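Local coordinates for cysteine hydrolase (Pseudomonas syringae pv. phaseolicola 1448A, PDB 3IRV), which is probably a hydrolase of the isochorismatase-like cysteine hydrolase family, its exact substrate and reaction not being established, at residues D29-L41 with I94-L108. Numbering follows the deposited sequence. Where two conformers were deposited one is given.
Sequences DMQKVFCEPTGAL and ILARHDPDVEVIEAL
Asp101 OD2 is gripped by two waters that tie it to 29-41: one, 2.6 Å from OD2, also binds Glu36 OE1 and Thr38 OG1, and the other links it to Ala40 N. The first water donates to both carboxylates, whose planes stand 80° apart; Asp101 OD1 lies 3.7 Å from Glu36 OE1, a closeness of like charges that the shared water probably eases. The backbone carbonyl of the same aspartate takes the N-H of Val33 in the first turn of helix 32-35 (Val33 N to Asp101 O 2.8 Å). Lys32 N donates to Glu103 O, nearly in line with the carbonyl (C=O...N 164°). Just before the helix, at its N-cap position, Gln31 pairs with Val104 in a single backbone bridge, and Ile105 N closes on Met30 O. Gln31 continues the join with its side chain: its extended chain sends NE2 to Val102 O (2.9 Å), approaching well off the carbonyl axis, while OE1 takes the backbone N of His72. In this alpha/beta fold, the contact fastens the turn leaving strand 23-28, one of the parallel sheet's strands, to the long loop that runs from helix 91-94 to strand 115-119. Lys32 runs nearly straight beyond CG, and its NZ donates to two waters, one of which donates to Pro100 O and the other to Val104 O. Apolar packing flanks the polar middle. With Ile105 CG1 between the backbone N and carbonyl carbon (chi1 59°), CG2 is left anti to the carbonyl carbon and presses on Cys35 CB at 3.5 Å, and Leu108 CD1 touches Met30 CB. Toward the other end, Ile94 CD1 sits against the branch point of Leu41, the two side chains crossing at about a right angle, and Leu95 CD2 lies against Val33 CG1 (3.8 Å).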
loop_
_atom_site.group_PDB
_atom_site.type_symbol
_atom_site.label_atom_id
_atom_site.label_comp_id
_atom_site.label_asym_id
_atom_site.label_seq_id
_atom_site.Cartn_x
_atom_site.Cartn_y
_atom_site.Cartn_z
ATOM N N ASP A 29 0.874 12.641 9.495
ATOM C CA ASP A 29 -0.023 13.658 8.944
ATOM C C ASP A 29 -1.091 14.154 9.938
ATOM O O ASP A 29 -2.251 14.375 9.562
ATOM C CB ASP A 29 -0.674 13.133 7.656
ATOM C CG ASP A 29 0.339 12.976 6.525
ATOM O OD1 ASP A 29 1.520 13.348 6.736
ATOM O OD2 ASP A 29 -0.047 12.453 5.460
ATOM N N MET A 30 -0.687 14.356 11.190
ATOM C CA MET A 30 -1.608 14.974 12.163
ATOM C C MET A 30 -1.625 16.505 12.013
ATOM O O MET A 30 -1.321 17.267 12.942
ATOM C CB MET A 30 -1.372 14.442 13.585
ATOM C CG MET A 30 -1.772 12.949 13.732
ATOM S SD MET A 30 -3.533 12.564 13.426
ATOM C CE MET A 30 -4.203 13.166 15.046
ATOM N N GLN A 31 -2.058 16.913 10.822
ATOM C CA GLN A 31 -2.041 18.305 10.379
ATOM C C GLN A 31 -3.441 18.882 10.479
ATOM O O GLN A 31 -4.457 18.144 10.413
ATOM C CB GLN A 31 -1.569 18.370 8.922
ATOM C CG GLN A 31 -0.112 17.933 8.722
ATOM C CD GLN A 31 0.193 17.645 7.288
ATOM O OE1 GLN A 31 0.073 16.492 6.852
ATOM N NE2 GLN A 31 0.546 18.685 6.515
ATOM N N LYS A 32 -3.522 20.219 10.596
ATOM C CA LYS A 32 -4.853 20.851 10.744
ATOM C C LYS A 32 -5.815 20.538 9.586
ATOM O O LYS A 32 -7.026 20.401 9.788
ATOM C CB LYS A 32 -4.689 22.367 10.901
ATOM C CG LYS A 32 -3.926 22.718 12.154
ATOM C CD LYS A 32 -3.580 24.199 12.222
ATOM C CE LYS A 32 -3.254 24.584 13.642
ATOM N NZ LYS A 32 -2.460 25.845 13.743
ATOM N N VAL A 33 -5.276 20.407 8.367
ATOM C CA VAL A 33 -6.077 20.116 7.188
ATOM C C VAL A 33 -6.867 18.774 7.298
ATOM O O VAL A 33 -7.962 18.643 6.716
ATOM C CB VAL A 33 -5.181 20.186 5.917
ATOM C CG1 VAL A 33 -4.128 19.088 5.953
ATOM C CG2 VAL A 33 -6.007 20.169 4.630
ATOM N N PHE A 34 -6.330 17.818 8.076
ATOM C CA PHE A 34 -7.016 16.534 8.350
ATOM C C PHE A 34 -7.753 16.501 9.689
ATOM O O PHE A 34 -8.701 15.740 9.838
ATOM C CB PHE A 34 -6.023 15.370 8.333
ATOM C CG PHE A 34 -5.247 15.266 7.054
ATOM C CD1 PHE A 34 -5.859 14.796 5.901
ATOM C CD2 PHE A 34 -3.894 15.613 7.007
ATOM C CE1 PHE A 34 -5.131 14.696 4.707
ATOM C CE2 PHE A 34 -3.171 15.531 5.838
ATOM C CZ PHE A 34 -3.776 15.080 4.680
ATOM N N CYS A 35 -7.313 17.320 10.649
ATOM C CA CYS A 35 -7.802 17.209 12.021
ATOM C C CYS A 35 -8.830 18.268 12.438
ATOM O O CYS A 35 -9.582 18.055 13.399
ATOM C CB CYS A 35 -6.634 17.234 13.002
ATOM S SG CYS A 35 -5.555 15.800 12.822
ATOM N N GLU A 36 -8.840 19.423 11.776
ATOM C CA GLU A 36 -9.839 20.451 12.137
ATOM C C GLU A 36 -11.096 20.276 11.314
ATOM O O GLU A 36 -11.023 19.981 10.127
ATOM C CB GLU A 36 -9.277 21.844 11.880
ATOM C CG GLU A 36 -8.113 22.142 12.764
ATOM C CD GLU A 36 -7.648 23.582 12.663
ATOM O OE1 GLU A 36 -7.943 24.266 11.648
ATOM O OE2 GLU A 36 -6.968 24.017 13.612
ATOM N N PRO A 37 -12.275 20.451 11.940
ATOM C CA PRO A 37 -13.551 20.316 11.226
ATOM C C PRO A 37 -13.667 21.205 9.986
ATOM O O PRO A 37 -14.316 20.820 9.012
ATOM C CB PRO A 37 -14.590 20.712 12.289
ATOM C CG PRO A 37 -13.933 20.338 13.590
ATOM C CD PRO A 37 -12.466 20.702 13.383
ATOM N N THR A 38 -12.995 22.356 10.019
ATOM C CA THR A 38 -12.978 23.286 8.897
ATOM C C THR A 38 -11.888 22.945 7.873
ATOM O O THR A 38 -11.780 23.603 6.838
ATOM C CB THR A 38 -12.754 24.740 9.373
ATOM O OG1 THR A 38 -11.598 24.808 10.211
ATOM C CG2 THR A 38 -13.969 25.251 10.144
ATOM N N GLY A 39 -11.081 21.925 8.157
ATOM C CA GLY A 39 -9.987 21.567 7.255
ATOM C C GLY A 39 -10.482 20.977 5.955
ATOM O O GLY A 39 -11.467 20.234 5.936
ATOM N N ALA A 40 -9.787 21.282 4.857
ATOM C CA ALA A 40 -10.234 20.833 3.541
ATOM C C ALA A 40 -10.271 19.300 3.381
ATOM O O ALA A 40 -10.952 18.776 2.498
ATOM C CB ALA A 40 -9.366 21.467 2.454
ATOM N N LEU A 41 -9.537 18.586 4.236
ATOM C CA LEU A 41 -9.460 17.133 4.131
ATOM C C LEU A 41 -9.812 16.470 5.472
ATOM O O LEU A 41 -9.315 15.396 5.789
ATOM C CB LEU A 41 -8.071 16.714 3.656
ATOM C CG LEU A 41 -7.603 17.253 2.297
ATOM C CD1 LEU A 41 -6.117 16.906 2.093
ATOM C CD2 LEU A 41 -8.458 16.703 1.145
ATOM N N ILE A 94 -4.391 23.520 -1.141
ATOM C CA ILE A 94 -4.730 23.073 0.215
ATOM C C ILE A 94 -3.571 22.471 1.012
ATOM O O ILE A 94 -3.593 22.508 2.249
ATOM C CB ILE A 94 -5.959 22.132 0.265
ATOM C CG1 ILE A 94 -5.698 20.856 -0.530
ATOM C CG2 ILE A 94 -7.211 22.885 -0.259
ATOM C CD1 ILE A 94 -6.790 19.794 -0.346
ATOM N N LEU A 95 -2.562 21.951 0.309
ATOM C CA LEU A 95 -1.396 21.364 0.975
ATOM C C LEU A 95 -0.121 22.174 0.680
ATOM O O LEU A 95 0.982 21.717 0.953
ATOM C CB LEU A 95 -1.196 19.882 0.581
ATOM C CG LEU A 95 -2.293 18.897 1.045
ATOM C CD1 LEU A 95 -1.951 17.484 0.603
ATOM C CD2 LEU A 95 -2.506 18.891 2.551
ATOM N N ALA A 96 -0.296 23.398 0.179
ATOM C CA ALA A 96 0.835 24.276 -0.120
ATOM C C ALA A 96 1.598 24.621 1.172
ATOM O O ALA A 96 0.981 24.786 2.232
ATOM C CB ALA A 96 0.326 25.549 -0.774
ATOM N N ARG A 97 2.925 24.764 1.094
ATOM C CA ARG A 97 3.676 25.072 2.310
ATOM C C ARG A 97 3.166 26.336 3.010
ATOM O O ARG A 97 3.154 26.377 4.259
ATOM C CB ARG A 97 5.174 25.182 2.050
ATOM C CG ARG A 97 6.012 25.235 3.333
ATOM C CD ARG A 97 7.497 24.980 3.038
ATOM N NE ARG A 97 7.775 23.609 2.585
ATOM C CZ ARG A 97 7.928 22.568 3.399
ATOM N NH1 ARG A 97 8.193 21.364 2.909
ATOM N NH2 ARG A 97 7.799 22.723 4.704
ATOM N N HIS A 98 2.688 27.325 2.250
ATOM C CA HIS A 98 2.206 28.587 2.843
ATOM C C HIS A 98 0.828 28.447 3.494
ATOM O O HIS A 98 0.366 29.365 4.189
ATOM C CB HIS A 98 2.168 29.692 1.780
ATOM C CG HIS A 98 2.388 31.074 2.329
ATOM N ND1 HIS A 98 1.779 31.535 3.482
ATOM C CD2 HIS A 98 3.169 32.087 1.884
ATOM C CE1 HIS A 98 2.165 32.785 3.707
ATOM N NE2 HIS A 98 3.030 33.132 2.770
ATOM N N ASP A 99 0.150 27.321 3.274
ATOM C CA ASP A 99 -1.217 27.165 3.813
ATOM C C ASP A 99 -1.171 26.900 5.315
ATOM O O ASP A 99 -0.509 25.956 5.740
ATOM C CB ASP A 99 -1.906 25.999 3.128
ATOM C CG ASP A 99 -2.259 26.302 1.668
ATOM O OD1 ASP A 99 -2.325 27.496 1.269
ATOM O OD2 ASP A 99 -2.462 25.338 0.902
ATOM N N PRO A 100 -1.871 27.719 6.137
ATOM C CA PRO A 100 -1.825 27.495 7.593
ATOM C C PRO A 100 -2.197 26.074 8.034
ATOM O O PRO A 100 -1.703 25.597 9.057
ATOM C CB PRO A 100 -2.888 28.465 8.138
ATOM C CG PRO A 100 -2.968 29.542 7.134
ATOM C CD PRO A 100 -2.706 28.892 5.789
ATOM N N ASP A 101 -3.076 25.427 7.285
ATOM C CA ASP A 101 -3.563 24.118 7.709
ATOM C C ASP A 101 -2.603 22.950 7.494
ATOM O O ASP A 101 -2.912 21.819 7.918
ATOM C CB ASP A 101 -4.956 23.811 7.153
ATOM C CG ASP A 101 -6.058 24.607 7.888
ATOM O OD1 ASP A 101 -5.770 25.312 8.907
ATOM O OD2 ASP A 101 -7.221 24.537 7.450
ATOM N N VAL A 102 -1.432 23.212 6.907
ATOM C CA VAL A 102 -0.439 22.110 6.805
ATOM C C VAL A 102 0.320 21.901 8.114
ATOM O O VAL A 102 1.087 20.949 8.245
ATOM C CB VAL A 102 0.597 22.279 5.652
ATOM C CG1 VAL A 102 -0.097 22.369 4.289
ATOM C CG2 VAL A 102 1.536 23.476 5.896
ATOM N N GLU A 103 0.143 22.803 9.074
ATOM C CA GLU A 103 0.860 22.675 10.353
ATOM C C GLU A 103 0.281 21.560 11.220
ATOM O O GLU A 103 -0.930 21.307 11.201
ATOM C CB GLU A 103 0.802 24.006 11.123
ATOM C CG GLU A 103 1.376 25.208 10.363
ATOM C CD GLU A 103 2.882 25.094 10.060
ATOM O OE1 GLU A 103 3.627 24.379 10.798
ATOM O OE2 GLU A 103 3.339 25.727 9.063
ATOM N N VAL A 104 1.158 20.898 11.982
ATOM C CA VAL A 104 0.727 19.903 12.973
ATOM C C VAL A 104 -0.168 20.553 14.038
ATOM O O VAL A 104 0.083 21.688 14.465
ATOM C CB VAL A 104 1.944 19.223 13.640
ATOM C CG1 VAL A 104 1.519 18.286 14.790
ATOM C CG2 VAL A 104 2.777 18.452 12.568
ATOM N N ILE A 105 -1.224 19.851 14.434
ATOM C CA ILE A 105 -2.120 20.369 15.457
ATOM C C ILE A 105 -1.410 20.678 16.773
ATOM O O ILE A 105 -0.487 19.966 17.200
ATOM C CB ILE A 105 -3.325 19.428 15.715
ATOM C CG1 ILE A 105 -2.869 18.030 16.153
ATOM C CG2 ILE A 105 -4.172 19.317 14.468
ATOM C CD1 ILE A 105 -4.088 17.145 16.580
ATOM N N GLU A 106 -1.886 21.740 17.431
ATOM C CA GLU A 106 -1.249 22.200 18.670
ATOM C C GLU A 106 -1.287 21.131 19.770
ATOM O O GLU A 106 -0.354 21.025 20.570
ATOM C CB GLU A 106 -1.879 23.509 19.156
ATOM C CG GLU A 106 -1.008 24.305 20.148
ATOM C CD GLU A 106 0.394 24.643 19.608
ATOM O OE1 GLU A 106 0.517 25.043 18.424
ATOM O OE2 GLU A 106 1.374 24.513 20.378
ATOM N N ALA A 107 -2.340 20.313 19.782
ATOM C CA ALA A 107 -2.451 19.242 20.774
ATOM C C ALA A 107 -1.306 18.237 20.692
ATOM O O ALA A 107 -1.028 17.527 21.684
ATOM C CB ALA A 107 -3.802 18.528 20.651
ATOM N N LEU A 108 -0.636 18.198 19.528
ATOM C CA LEU A 108 0.489 17.291 19.322
ATOM C C LEU A 108 1.751 18.052 18.917
ATOM O O LEU A 108 2.631 17.490 18.268
ATOM C CB LEU A 108 0.137 16.222 18.262
ATOM C CG LEU A 108 -1.014 15.271 18.594
ATOM C CD1 LEU A 108 -1.249 14.394 17.373
ATOM C CD2 LEU A 108 -0.674 14.426 19.825
HETATM O O HOH W 1 -1.498 27.075 11.289
HETATM O O HOH W 2 -0.392 24.157 15.205
HETATM O O HOH W 3 -9.164 24.520 9.153
HETATM O O HOH W 4 -7.744 23.410 4.958
#